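PDB 6L85: phosphate transporter from Thermotoga maritima MSB8, which probably imports inorganic phosphate across the cell membrane, drawing on sodium ions to drive the uptake. Local coordinates for residues F190-L195 with S200-L205; T107-G112 with P383-T388; N320-T325 with T355-A360; G19-A24 with I96-G101. One frame throughout, in Å; residues are numbered along the deposited sequence.

Contact 1: F190-L195 with S200-L205; sequences FVKKTL and SESFLL. With LMT (dodecyl-beta-D-maltoside), chain O; LMT (dodecyl-beta-D-maltoside), chain N.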
loop_
_atom_site.group_PDB
_atom_site.type_symbol
_atom_site.label_atom_id
_atom_site.label_comp_id
_atom_site.label_asym_id
_atom_site.label_seq_id
_atom_site.Cartn_x
_atom_site.Cartn_y
_atom_site.Cartn_z
ATOM N N PHE B 190 2.811 1.233 -11.612
ATOM C CA PHE B 190 3.874 1.399 -10.630
ATOM C C PHE B 190 5.033 0.459 -10.925
ATOM O O PHE B 190 6.200 0.860 -10.889
ATOM C CB PHE B 190 3.320 1.149 -9.228
ATOM C CG PHE B 190 4.361 1.150 -8.155
ATOM C CD1 PHE B 190 5.051 2.312 -7.846
ATOM C CD2 PHE B 190 4.627 -0.004 -7.423
ATOM C CE1 PHE B 190 6.019 2.320 -6.827
ATOM C CE2 PHE B 190 5.580 0.002 -6.397
ATOM C CZ PHE B 190 6.268 1.168 -6.102
ATOM N N VAL B 191 4.725 -0.789 -11.244
ATOM C CA VAL B 191 5.770 -1.772 -11.476
ATOM C C VAL B 191 6.497 -1.470 -12.782
ATOM O O VAL B 191 7.724 -1.606 -12.869
ATOM C CB VAL B 191 5.161 -3.186 -11.464
ATOM C CG1 VAL B 191 6.193 -4.209 -11.966
ATOM C CG2 VAL B 191 4.645 -3.530 -10.039
ATOM N N LYS B 192 5.763 -1.023 -13.805
ATOM C CA LYS B 192 6.374 -0.754 -15.103
ATOM C C LYS B 192 7.178 0.540 -15.087
ATOM O O LYS B 192 8.383 0.530 -15.323
ATOM C CB LYS B 192 5.284 -0.719 -16.181
ATOM C CG LYS B 192 5.812 -0.430 -17.584
ATOM C CD LYS B 192 6.500 -1.656 -18.164
ATOM C CE LYS B 192 7.375 -1.309 -19.373
ATOM N NZ LYS B 192 8.795 -1.136 -18.966
ATOM N N LYS B 193 6.534 1.668 -14.788
ATOM C CA LYS B 193 7.205 2.962 -14.896
ATOM C C LYS B 193 8.068 3.303 -13.689
ATOM O O LYS B 193 9.146 3.878 -13.850
ATOM C CB LYS B 193 6.178 4.077 -15.096
ATOM C CG LYS B 193 5.511 4.048 -16.437
ATOM C CD LYS B 193 6.121 5.107 -17.335
ATOM C CE LYS B 193 6.157 6.461 -16.637
ATOM N NZ LYS B 193 6.580 7.526 -17.599
ATOM N N THR B 194 7.608 3.047 -12.467
ATOM C CA THR B 194 8.435 3.496 -11.348
ATOM C C THR B 194 9.559 2.512 -11.047
ATOM O O THR B 194 10.711 2.920 -10.877
ATOM C CB THR B 194 7.594 3.733 -10.096
ATOM O OG1 THR B 194 6.653 4.780 -10.348
ATOM C CG2 THR B 194 8.491 4.146 -8.912
ATOM N N LEU B 195 9.241 1.217 -10.949
ATOM C CA LEU B 195 10.256 0.221 -10.626
ATOM C C LEU B 195 11.019 -0.261 -11.849
ATOM O O LEU B 195 11.986 -1.007 -11.698
ATOM C CB LEU B 195 9.634 -0.983 -9.917
ATOM C CG LEU B 195 8.815 -0.695 -8.676
ATOM C CD1 LEU B 195 8.425 -2.010 -8.023
ATOM C CD2 LEU B 195 9.579 0.205 -7.705
ATOM N N SER B 200 5.832 -7.798 -19.111
ATOM C CA SER B 200 5.160 -9.038 -18.733
ATOM C C SER B 200 5.047 -9.169 -17.216
ATOM O O SER B 200 4.009 -9.597 -16.697
ATOM C CB SER B 200 5.910 -10.234 -19.320
ATOM O OG SER B 200 7.142 -10.402 -18.637
ATOM N N GLU B 201 6.101 -8.788 -16.488
ATOM C CA GLU B 201 6.068 -8.856 -15.029
ATOM C C GLU B 201 5.110 -7.821 -14.450
ATOM O O GLU B 201 4.381 -8.110 -13.491
ATOM C CB GLU B 201 7.473 -8.664 -14.452
ATOM C CG GLU B 201 7.546 -9.021 -12.972
ATOM C CD GLU B 201 8.774 -8.465 -12.274
ATOM O OE1 GLU B 201 9.759 -8.122 -12.972
ATOM O OE2 GLU B 201 8.760 -8.385 -11.022
ATOM N N SER B 202 5.108 -6.608 -15.016
ATOM C CA SER B 202 4.156 -5.585 -14.597
ATOM C C SER B 202 2.722 -6.070 -14.756
ATOM O O SER B 202 1.901 -5.928 -13.840
ATOM C CB SER B 202 4.380 -4.312 -15.399
ATOM O OG SER B 202 5.691 -3.841 -15.167
ATOM N N PHE B 203 2.406 -6.655 -15.914
ATOM C CA PHE B 203 1.050 -7.144 -16.147
ATOM C C PHE B 203 0.724 -8.302 -15.225
ATOM O O PHE B 203 -0.399 -8.409 -14.729
ATOM C CB PHE B 203 0.877 -7.580 -17.605
ATOM C CG PHE B 203 0.626 -6.446 -18.553
ATOM C CD1 PHE B 203 -0.077 -5.318 -18.137
ATOM C CD2 PHE B 203 1.071 -6.511 -19.866
ATOM C CE1 PHE B 203 -0.326 -4.265 -19.017
ATOM C CE2 PHE B 203 0.825 -5.464 -20.755
ATOM C CZ PHE B 203 0.130 -4.336 -20.327
ATOM N N LEU B 204 1.686 -9.199 -15.009
ATOM C CA LEU B 204 1.426 -10.352 -14.155
ATOM C C LEU B 204 1.111 -9.912 -12.727
ATOM O O LEU B 204 0.170 -10.416 -12.099
ATOM C CB LEU B 204 2.633 -11.286 -14.202
ATOM C CG LEU B 204 2.569 -12.513 -13.311
ATOM C CD1 LEU B 204 1.551 -13.489 -13.871
ATOM C CD2 LEU B 204 3.954 -13.142 -13.171
ATOM N N LEU B 205 1.859 -8.931 -12.215
ATOM C CA LEU B 205 1.574 -8.416 -10.877
ATOM C C LEU B 205 0.246 -7.663 -10.844
ATOM O O LEU B 205 -0.526 -7.786 -9.877
ATOM C CB LEU B 205 2.736 -7.527 -10.409
ATOM C CG LEU B 205 3.917 -8.359 -9.888
ATOM C CD1 LEU B 205 5.218 -7.572 -9.865
ATOM C CD2 LEU B 205 3.580 -8.862 -8.496
HETATM C "C1'" LMT O . 12.640 3.421 -7.520
HETATM C "C2'" LMT O . 13.400 4.653 -7.963
HETATM C "C3'" LMT O . 14.352 4.450 -9.134
HETATM C "C4'" LMT O . 14.940 3.060 -9.183
HETATM C "C5'" LMT O . 13.853 2.034 -8.879
HETATM C "C6'" LMT O . 14.376 0.627 -9.078
HETATM O "O1'" LMT O . 12.239 3.638 -6.160
HETATM O "O2'" LMT O . 12.483 5.656 -8.351
HETATM O "O3'" LMT O . 15.380 5.403 -8.988
HETATM O "O5'" LMT O . 13.399 2.237 -7.545
HETATM O "O6'" LMT O . 15.030 0.534 -10.343
HETATM C C1 LMT O . 10.975 4.305 -5.974
HETATM C C2 LMT O . 10.609 4.166 -4.477
HETATM C C3 LMT O . 9.141 3.684 -4.378
HETATM C C4 LMT O . 8.667 4.052 -2.966
HETATM C C5 LMT O . 7.370 3.270 -2.690
HETATM C C6 LMT O . 7.296 3.070 -1.168
HETATM C C7 LMT O . 5.812 2.839 -0.801
HETATM C C8 LMT O . 5.482 1.336 -1.005
HETATM C C9 LMT O . 3.939 1.184 -1.002
HETATM C C10 LMT O . 3.445 0.878 0.437
HETATM C C11 LMT O . 2.022 0.311 0.349
HETATM C C12 LMT O . 1.360 0.336 1.730
HETATM C "C1'" LMT N . 12.625 -5.675 -7.818
HETATM C "C2'" LMT N . 12.712 -7.147 -8.146
HETATM C "C3'" LMT N . 14.095 -7.534 -8.648
HETATM C "C4'" LMT N . 15.165 -6.641 -8.062
HETATM C "C5'" LMT N . 14.842 -5.163 -8.292
HETATM C "C6'" LMT N . 15.703 -4.632 -9.404
HETATM O "O1'" LMT N . 11.294 -5.206 -8.102
HETATM O "O2'" LMT N . 12.406 -7.914 -7.003
HETATM O "O3'" LMT N . 14.115 -7.475 -10.060
HETATM O "O5'" LMT N . 13.488 -4.956 -8.651
HETATM O "O6'" LMT N . 16.867 -4.046 -8.845
HETATM C C1 LMT N . 10.409 -5.031 -6.976
HETATM C C2 LMT N . 9.629 -6.347 -6.739
HETATM C C3 LMT N . 8.142 -6.066 -7.041
HETATM C C4 LMT N . 7.549 -5.293 -5.856
HETATM C C5 LMT N . 6.067 -5.106 -6.199
HETATM C C6 LMT N . 5.480 -4.004 -5.304
HETATM C C7 LMT N . 3.943 -4.201 -5.253
HETATM C C8 LMT N . 3.316 -2.813 -4.909
HETATM C C9 LMT N . 2.859 -2.765 -3.434
HETATM C C10 LMT N . 2.209 -1.388 -3.139
HETATM C C11 LMT N . 0.708 -1.502 -3.399
HETATM C C12 LMT N . -0.094 -0.745 -2.341
#
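Ser202 OG is hydrogen-bonded to Pro198 O, just ahead of the helix, and pressed from across the contact by Val191, whose CG1 lies 3.3 Å from it. Lys192 CB is as close to the same OG. Lys192 N lies close too, but the angle is too poor for a bond. The hydroxyl reaches Pro198 O by standing beside its backbone N (chi1 -61°). Further along, Leu205 CD1 meets Val191 CG1 at 4.1 Å, the two side chains crossing at about a right angle. The segments form a helical hairpin, with axes 8.5 Å apart and running at 149° to each other. Two detergent chains lie along the first helix: Phe190 CE2 is 3.9 Å from C8 of one maltoside. Leu205 also packs on Phe286 of the second subunit. Serine suits this place: it is small enough for close approach and its hydroxyl is already paired, so between the two segments the contact is van der Waals, while Val191 is also backbone-bonded to Gln197 in the turn.

Contact 2: T107-G112 with P383-T388; sequences THSIVG and PTVAAT. With NA (sodium ion), chain R; PO4 (phosphate ion), chain P.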
loop_
_atom_site.group_PDB
_atom_site.type_symbol
_atom_site.label_atom_id
_atom_site.label_comp_id
_atom_site.label_asym_id
_atom_site.label_seq_id
_atom_site.Cartn_x
_atom_site.Cartn_y
_atom_site.Cartn_z
ATOM N N THR B 107 -1.920 23.204 -11.561
ATOM C CA THR B 107 -1.019 22.865 -12.658
ATOM C C THR B 107 -0.917 24.020 -13.665
ATOM O O THR B 107 0.190 24.423 -14.062
ATOM C CB THR B 107 -1.503 21.580 -13.342
ATOM O OG1 THR B 107 -1.734 20.554 -12.356
ATOM C CG2 THR B 107 -0.514 21.084 -14.402
ATOM N N HIS B 108 -2.067 24.558 -14.097
ATOM C CA HIS B 108 -2.041 25.725 -14.978
ATOM C C HIS B 108 -1.277 26.854 -14.320
ATOM O O HIS B 108 -0.475 27.540 -14.974
ATOM C CB HIS B 108 -3.463 26.173 -15.332
ATOM C CG HIS B 108 -4.188 25.207 -16.215
ATOM N ND1 HIS B 108 -5.399 25.489 -16.804
ATOM C CD2 HIS B 108 -3.859 23.956 -16.617
ATOM C CE1 HIS B 108 -5.788 24.456 -17.532
ATOM N NE2 HIS B 108 -4.880 23.505 -17.422
ATOM N N SER B 109 -1.461 27.009 -13.003
ATOM C CA SER B 109 -0.796 28.077 -12.265
ATOM C C SER B 109 0.716 27.912 -12.295
ATOM O O SER B 109 1.446 28.873 -12.569
ATOM C CB SER B 109 -1.306 28.119 -10.826
ATOM O OG SER B 109 -2.715 28.059 -10.834
ATOM N N ILE B 110 1.218 26.703 -12.008
ATOM C CA ILE B 110 2.674 26.588 -11.902
ATOM C C ILE B 110 3.316 26.632 -13.294
ATOM O O ILE B 110 4.420 27.174 -13.457
ATOM C CB ILE B 110 3.105 25.341 -11.087
ATOM C CG1 ILE B 110 4.604 25.411 -10.760
ATOM C CG2 ILE B 110 2.839 24.043 -11.811
ATOM C CD1 ILE B 110 4.958 26.502 -9.739
ATOM N N VAL B 111 2.639 26.093 -14.317
ATOM C CA VAL B 111 3.188 26.163 -15.673
ATOM C C VAL B 111 3.237 27.613 -16.150
ATOM O O VAL B 111 4.231 28.054 -16.744
ATOM C CB VAL B 111 2.386 25.267 -16.635
ATOM C CG1 VAL B 111 2.757 25.560 -18.113
ATOM C CG2 VAL B 111 2.621 23.798 -16.305
ATOM N N GLY B 112 2.191 28.386 -15.854
ATOM C CA GLY B 112 2.238 29.812 -16.114
ATOM C C GLY B 112 3.384 30.492 -15.400
ATOM O O GLY B 112 4.076 31.334 -15.982
ATOM N N PRO B 383 -2.057 33.537 -17.621
ATOM C CA PRO B 383 -1.378 34.846 -17.765
ATOM C C PRO B 383 -1.182 35.585 -16.449
ATOM O O PRO B 383 -0.150 36.243 -16.267
ATOM C CB PRO B 383 -2.297 35.625 -18.718
ATOM C CG PRO B 383 -3.642 34.942 -18.607
ATOM C CD PRO B 383 -3.309 33.489 -18.402
ATOM N N THR B 384 -2.140 35.515 -15.527
ATOM C CA THR B 384 -1.963 36.186 -14.240
ATOM C C THR B 384 -0.739 35.653 -13.502
ATOM O O THR B 384 0.078 36.423 -12.980
ATOM C CB THR B 384 -3.212 36.000 -13.377
ATOM O OG1 THR B 384 -4.364 36.446 -14.100
ATOM C CG2 THR B 384 -3.086 36.775 -12.072
ATOM N N VAL B 385 -0.595 34.329 -13.441
ATOM C CA VAL B 385 0.545 33.776 -12.718
ATOM C C VAL B 385 1.828 34.019 -13.490
ATOM O O VAL B 385 2.875 34.300 -12.890
ATOM C CB VAL B 385 0.348 32.279 -12.414
ATOM C CG1 VAL B 385 1.566 31.748 -11.703
ATOM C CG2 VAL B 385 -0.890 32.077 -11.542
ATOM N N ALA B 386 1.783 33.899 -14.825
ATOM C CA ALA B 386 2.968 34.210 -15.624
ATOM C C ALA B 386 3.453 35.631 -15.349
ATOM O O ALA B 386 4.645 35.855 -15.093
ATOM C CB ALA B 386 2.678 34.001 -17.113
ATOM N N ALA B 387 2.526 36.598 -15.331
ATOM C CA ALA B 387 2.901 37.990 -15.098
ATOM C C ALA B 387 3.411 38.193 -13.682
ATOM O O ALA B 387 4.382 38.929 -13.466
ATOM C CB ALA B 387 1.709 38.908 -15.388
ATOM N N THR B 388 2.772 37.547 -12.698
ATOM C CA THR B 388 3.221 37.664 -11.314
ATOM C C THR B 388 4.609 37.061 -11.134
ATOM O O THR B 388 5.442 37.603 -10.402
ATOM C CB THR B 388 2.212 36.975 -10.390
ATOM O OG1 THR B 388 0.898 37.496 -10.636
ATOM C CG2 THR B 388 2.574 37.171 -8.929
HETATM NA NA NA R . -1.376 18.140 -12.614
HETATM P P PO4 P . -5.065 20.867 -10.729
HETATM O O1 PO4 P . -6.523 21.081 -11.135
HETATM O O2 PO4 P . -4.096 21.426 -11.750
HETATM O O3 PO4 P . -4.833 19.366 -10.596
HETATM O O4 PO4 P . -4.767 21.593 -9.426
HETATM O O HOH W 1 0.869 18.482 -12.636
#
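Gly112 and Ala386 form the tight part of this contact, where Gly112 O comes 3.1 Å from Ala386 CA in a CA-H...O contact. Ala386 CB lies almost as near, 3.2 Å from Gly112 O. Glycine suits the spot, since a CB here would point into the interface and crowd Val385 and Ala386 N. Val385, next to Ala386, presses CG1, turned anti to its backbone N (chi1 178°), on Ser109 O at 3.0 Å, one turn before Gly112. Packing is easier beside it, where Val385 CG2 rests 4.0 Å from Ser109 CB, and the far side of 383-388 turns Pro383 and Ala387 to the surface. Replacing Val385 with an alanine takes away both methyls and would probably open a gap against Ser109. At the other end of 107-112, Thr107 OG1 bonds a phosphate ion and, at 2.5 Å, a sodium ion that Asn257, Asp258, Ile344 and a water also bind. The two segments cross at -36°, and helix 76-99 flanks them, with Trp93 against Val385 and Ile94 against Ser109.

Contact 3: N320-T325 with T355-A360; sequences NSRGFT and TGVGFA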
loop_
_atom_site.group_PDB
_atom_site.type_symbol
_atom_site.label_atom_id
_atom_site.label_comp_id
_atom_site.label_asym_id
_atom_site.label_seq_id
_atom_site.Cartn_x
_atom_site.Cartn_y
_atom_site.Cartn_z
ATOM N N ASN B 320 -24.995 7.778 -6.097
ATOM C CA ASN B 320 -23.766 7.086 -5.729
ATOM C C ASN B 320 -23.155 6.352 -6.913
ATOM O O ASN B 320 -21.922 6.283 -7.030
ATOM C CB ASN B 320 -24.049 6.140 -4.581
ATOM C CG ASN B 320 -24.240 6.885 -3.285
ATOM O OD1 ASN B 320 -23.309 7.528 -2.794
ATOM N ND2 ASN B 320 -25.450 6.846 -2.741
ATOM N N SER B 321 -23.985 5.823 -7.816
ATOM C CA SER B 321 -23.418 5.178 -8.995
ATOM C C SER B 321 -22.754 6.201 -9.911
ATOM O O SER B 321 -21.728 5.906 -10.543
ATOM C CB SER B 321 -24.495 4.393 -9.738
ATOM O OG SER B 321 -25.592 5.231 -10.031
ATOM N N ARG B 322 -23.264 7.433 -9.932
ATOM C CA ARG B 322 -22.630 8.453 -10.755
ATOM C C ARG B 322 -21.348 8.976 -10.117
ATOM O O ARG B 322 -20.383 9.252 -10.830
ATOM C CB ARG B 322 -23.594 9.604 -11.019
ATOM C CG ARG B 322 -24.612 9.280 -12.101
ATOM C CD ARG B 322 -25.448 10.497 -12.492
ATOM N NE ARG B 322 -26.274 10.185 -13.650
ATOM C CZ ARG B 322 -27.404 9.489 -13.592
ATOM N NH1 ARG B 322 -27.855 9.043 -12.423
ATOM N NH2 ARG B 322 -28.085 9.245 -14.702
ATOM N N GLY B 323 -21.336 9.170 -8.790
ATOM C CA GLY B 323 -20.112 9.593 -8.123
ATOM C C GLY B 323 -19.008 8.559 -8.254
ATOM O O GLY B 323 -17.856 8.898 -8.519
ATOM N N PHE B 324 -19.357 7.281 -8.070
ATOM C CA PHE B 324 -18.465 6.166 -8.372
ATOM C C PHE B 324 -17.869 6.287 -9.775
ATOM O O PHE B 324 -16.646 6.166 -9.957
ATOM C CB PHE B 324 -19.256 4.860 -8.230
ATOM C CG PHE B 324 -18.446 3.603 -8.459
ATOM C CD1 PHE B 324 -17.790 2.985 -7.401
ATOM C CD2 PHE B 324 -18.385 3.012 -9.722
ATOM C CE1 PHE B 324 -17.063 1.810 -7.593
ATOM C CE2 PHE B 324 -17.671 1.843 -9.920
ATOM C CZ PHE B 324 -17.003 1.241 -8.848
ATOM N N THR B 325 -18.733 6.505 -10.784
ATOM C CA THR B 325 -18.284 6.596 -12.178
ATOM C C THR B 325 -17.392 7.820 -12.417
ATOM O O THR B 325 -16.383 7.735 -13.124
ATOM C CB THR B 325 -19.516 6.619 -13.099
ATOM O OG1 THR B 325 -20.191 5.357 -13.005
ATOM C CG2 THR B 325 -19.138 6.862 -14.573
ATOM N N THR B 355 -19.771 16.302 -16.274
ATOM C CA THR B 355 -20.616 16.618 -17.424
ATOM C C THR B 355 -20.880 15.372 -18.262
ATOM O O THR B 355 -21.941 15.249 -18.882
ATOM C CB THR B 355 -20.010 17.736 -18.291
ATOM O OG1 THR B 355 -18.972 17.215 -19.122
ATOM C CG2 THR B 355 -19.448 18.848 -17.444
ATOM N N GLY B 356 -19.952 14.418 -18.252
ATOM C CA GLY B 356 -20.155 13.193 -19.007
ATOM C C GLY B 356 -21.178 12.252 -18.391
ATOM O O GLY B 356 -21.829 11.487 -19.111
ATOM N N VAL B 357 -21.312 12.247 -17.060
ATOM C CA VAL B 357 -22.357 11.393 -16.482
ATOM C C VAL B 357 -23.712 12.071 -16.438
ATOM O O VAL B 357 -24.704 11.431 -16.062
ATOM C CB VAL B 357 -22.147 10.922 -15.029
ATOM C CG1 VAL B 357 -21.062 9.879 -14.954
ATOM C CG2 VAL B 357 -21.924 12.112 -14.093
ATOM N N GLY B 358 -23.788 13.340 -16.783
ATOM C CA GLY B 358 -25.058 14.014 -16.623
ATOM C C GLY B 358 -24.923 15.042 -15.519
ATOM O O GLY B 358 -24.264 14.815 -14.496
ATOM N N PHE B 359 -25.544 16.191 -15.731
ATOM C CA PHE B 359 -25.553 17.265 -14.755
ATOM C C PHE B 359 -27.008 17.607 -14.472
ATOM O O PHE B 359 -27.742 17.994 -15.389
ATOM C CB PHE B 359 -24.779 18.489 -15.271
ATOM C CG PHE B 359 -25.185 18.937 -16.658
ATOM C CD1 PHE B 359 -24.583 18.387 -17.785
ATOM C CD2 PHE B 359 -26.160 19.916 -16.835
ATOM C CE1 PHE B 359 -24.956 18.796 -19.064
ATOM C CE2 PHE B 359 -26.542 20.330 -18.109
ATOM C CZ PHE B 359 -25.938 19.771 -19.226
ATOM N N ALA B 360 -27.447 17.404 -13.224
ATOM C CA ALA B 360 -28.758 17.930 -12.850
ATOM C C ALA B 360 -28.834 19.421 -13.183
ATOM O O ALA B 360 -29.737 19.851 -13.908
ATOM C CB ALA B 360 -29.079 17.642 -11.374
#
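Arg322 donates from NE to the carbonyl oxygen of Val357, 3.1 Å away, at the glycine-terminated C-terminal end of helix 346-357. The bond is straight (160° at the hydrogen), and the oxygen lies at the guanidinium edge, in its plane, although NE is tilted 32° from the carbonyl plane. An arginine fits here: its positive charge is likely to complement the partial negative charge of the helix's C-terminal end. The extended chain brings NE there, with Arg322 CG passing 4.2 Å from Val357 CB. Next to it, Thr325 CG2 touches Val357 CG1 at 3.6 Å, methyl against methyl. Gly358 leaves the helix with positive phi, at angles where a CB would jam against the preceding carbonyl. In the second shell, Thr319 OG1 holds Arg322 NH1, Phe154 packs on Arg322, and Ser150 of the same helix, 129-162, touches Val357. Thr325 is set by its own helix: its OG1 donates to Ser321 O at 3.0 Å, from the opposite face of that carbonyl to the one Thr325 N uses.

Contact 4: G19-A24 with I96-G101; sequences GANDVA and IATNWG. With NA (sodium ion), chain Q.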
loop_
_atom_site.group_PDB
_atom_site.type_symbol
_atom_site.label_atom_id
_atom_site.label_comp_id
_atom_site.label_asym_id
_atom_site.label_seq_id
_atom_site.Cartn_x
_atom_site.Cartn_y
_atom_site.Cartn_z
ATOM N N GLY B 19 -2.913 20.903 -1.814
ATOM C CA GLY B 19 -3.789 20.063 -1.008
ATOM C C GLY B 19 -5.076 20.779 -0.641
ATOM O O GLY B 19 -6.179 20.227 -0.790
ATOM N N ALA B 20 -4.950 22.053 -0.236
ATOM C CA ALA B 20 -6.099 22.854 0.167
ATOM C C ALA B 20 -7.103 23.014 -0.966
ATOM O O ALA B 20 -8.317 22.849 -0.761
ATOM C CB ALA B 20 -5.626 24.225 0.651
ATOM N N ASN B 21 -6.622 23.344 -2.179
ATOM C CA ASN B 21 -7.563 23.602 -3.267
ATOM C C ASN B 21 -8.141 22.333 -3.864
ATOM O O ASN B 21 -9.273 22.351 -4.366
ATOM C CB ASN B 21 -6.906 24.400 -4.405
ATOM C CG ASN B 21 -7.937 25.155 -5.248
ATOM O OD1 ASN B 21 -8.375 24.691 -6.322
ATOM N ND2 ASN B 21 -8.354 26.310 -4.741
ATOM N N ASP B 22 -7.385 21.240 -3.866
ATOM C CA ASP B 22 -7.763 20.102 -4.685
ATOM C C ASP B 22 -8.345 18.915 -3.931
ATOM O O ASP B 22 -8.786 17.969 -4.597
ATOM C CB ASP B 22 -6.555 19.597 -5.485
ATOM C CG ASP B 22 -6.145 20.541 -6.616
ATOM O OD1 ASP B 22 -6.780 21.588 -6.804
ATOM O OD2 ASP B 22 -5.166 20.230 -7.310
ATOM N N VAL B 23 -8.337 18.889 -2.586
ATOM C CA VAL B 23 -8.939 17.710 -1.948
ATOM C C VAL B 23 -10.390 17.511 -2.406
ATOM O O VAL B 23 -10.831 16.364 -2.619
ATOM C CB VAL B 23 -8.798 17.781 -0.408
ATOM C CG1 VAL B 23 -9.502 18.999 0.175
ATOM C CG2 VAL B 23 -9.287 16.472 0.239
ATOM N N ALA B 24 -11.114 18.606 -2.672
ATOM C CA ALA B 24 -12.472 18.511 -3.226
ATOM C C ALA B 24 -12.539 17.617 -4.461
ATOM O O ALA B 24 -13.508 16.858 -4.617
ATOM C CB ALA B 24 -13.013 19.900 -3.569
ATOM N N ILE B 96 -5.184 32.717 -2.803
ATOM C CA ILE B 96 -6.264 33.695 -2.957
ATOM C C ILE B 96 -7.546 32.984 -3.377
ATOM O O ILE B 96 -8.612 33.120 -2.742
ATOM C CB ILE B 96 -5.862 34.780 -3.978
ATOM C CG1 ILE B 96 -4.847 35.755 -3.386
ATOM C CG2 ILE B 96 -7.079 35.526 -4.507
ATOM C CD1 ILE B 96 -5.213 36.256 -2.022
ATOM N N ALA B 97 -7.448 32.175 -4.432
ATOM C CA ALA B 97 -8.623 31.454 -4.902
ATOM C C ALA B 97 -9.193 30.563 -3.803
ATOM O O ALA B 97 -10.409 30.540 -3.578
ATOM C CB ALA B 97 -8.281 30.635 -6.146
ATOM N N THR B 98 -8.330 29.815 -3.108
ATOM C CA THR B 98 -8.817 28.940 -2.049
ATOM C C THR B 98 -9.544 29.749 -0.989
ATOM O O THR B 98 -10.639 29.373 -0.551
ATOM C CB THR B 98 -7.664 28.148 -1.419
ATOM O OG1 THR B 98 -7.052 27.312 -2.406
ATOM C CG2 THR B 98 -8.173 27.264 -0.252
ATOM N N ASN B 99 -8.957 30.879 -0.583
ATOM C CA ASN B 99 -9.585 31.742 0.407
ATOM C C ASN B 99 -11.003 32.085 0.006
ATOM O O ASN B 99 -11.892 32.151 0.859
ATOM C CB ASN B 99 -8.773 33.022 0.607
ATOM C CG ASN B 99 -9.287 33.866 1.782
ATOM O OD1 ASN B 99 -9.279 33.424 2.938
ATOM N ND2 ASN B 99 -9.725 35.084 1.488
ATOM N N TRP B 100 -11.255 32.294 -1.285
ATOM C CA TRP B 100 -12.650 32.536 -1.643
ATOM C C TRP B 100 -13.426 31.260 -1.960
ATOM O O TRP B 100 -14.573 31.342 -2.406
ATOM C CB TRP B 100 -12.749 33.527 -2.806
ATOM C CG TRP B 100 -12.826 34.930 -2.280
ATOM C CD1 TRP B 100 -13.958 35.680 -2.101
ATOM C CD2 TRP B 100 -11.731 35.730 -1.811
ATOM N NE1 TRP B 100 -13.627 36.905 -1.568
ATOM C CE2 TRP B 100 -12.268 36.959 -1.380
ATOM C CE3 TRP B 100 -10.350 35.529 -1.723
ATOM C CZ2 TRP B 100 -11.473 37.985 -0.870
ATOM C CZ3 TRP B 100 -9.554 36.552 -1.214
ATOM C CH2 TRP B 100 -10.121 37.763 -0.796
ATOM N N GLY B 101 -12.848 30.088 -1.719
ATOM C CA GLY B 101 -13.542 28.858 -2.050
ATOM C C GLY B 101 -13.607 28.534 -3.527
ATOM O O GLY B 101 -14.451 27.734 -3.938
HETATM NA NA NA Q . -8.299 22.769 -8.072
HETATM O O HOH W 2 -10.256 22.081 -6.905
#
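The amide of Asn21 meets Thr98 edge-on: ND2 donates to Thr98 OG1 over 2.9 Å, almost straight at 172°, with the oxygen only 6° out of the amide plane. ND2 also bonds to Tyr102 O, so this edge is gripped twice and the flat group is held from turning. At its other end, Asn21 OD1 binds a sodium ion at 2.6 Å. Asparagine suits the place because one flat group offers a donor to the neighbouring helix and an acceptor to the metal. CG stands anti to the backbone N (chi1 -157°), which carries the amide across to Thr98. The threonine hydroxyl, bonded in addition to Ile94 O in its own helix, thereby links the two helices, while its methyl CG2 rests 4.1 Å from Ala20 CB. Helix 76-99 ends here in a Schellman motif, with Gly101 as the C-prime residue: Tyr102 N bonds to Ala97 O and Gly101 N to Thr98 O. Placing a valine at Thr98 removes the hydroxyl and would probably leave the Asn21 amide with one fewer anchor, freer to turn away from the sodium. The metal is also bound by Asp22 OD1 at 2.3 Å, and Val104 and Thr347 supply further ligands. Asp22 OD2 bonds to His254 NE2. A water at 2.4 Å from the sodium donates back to Asn21 O.

In the fold
The four contacts are largely buried, yet differ with their place. Contact 4 lies nearest the middle of the chain, about 13 Å from its centre, and contact 1 farthest, about 22 Å out, where detergent and the second subunit meet it. Contacts 2 and 4 neighbour one another, their centres about 16 Å apart, and each includes at least one ligand of a sodium site. In contact 4 the helices are joined through such a ligand, whereas in contact 2 the packing lies beyond it. Successive helices tie them together: 76-99 and 106-121 join contact 4 to contact 2, and 346-357 and 368-400 join contact 3 to contact 2. Close van der Waals packing, much of it carbon against oxygen, carries contacts 1 and 2; a charged side chain carries contact 3.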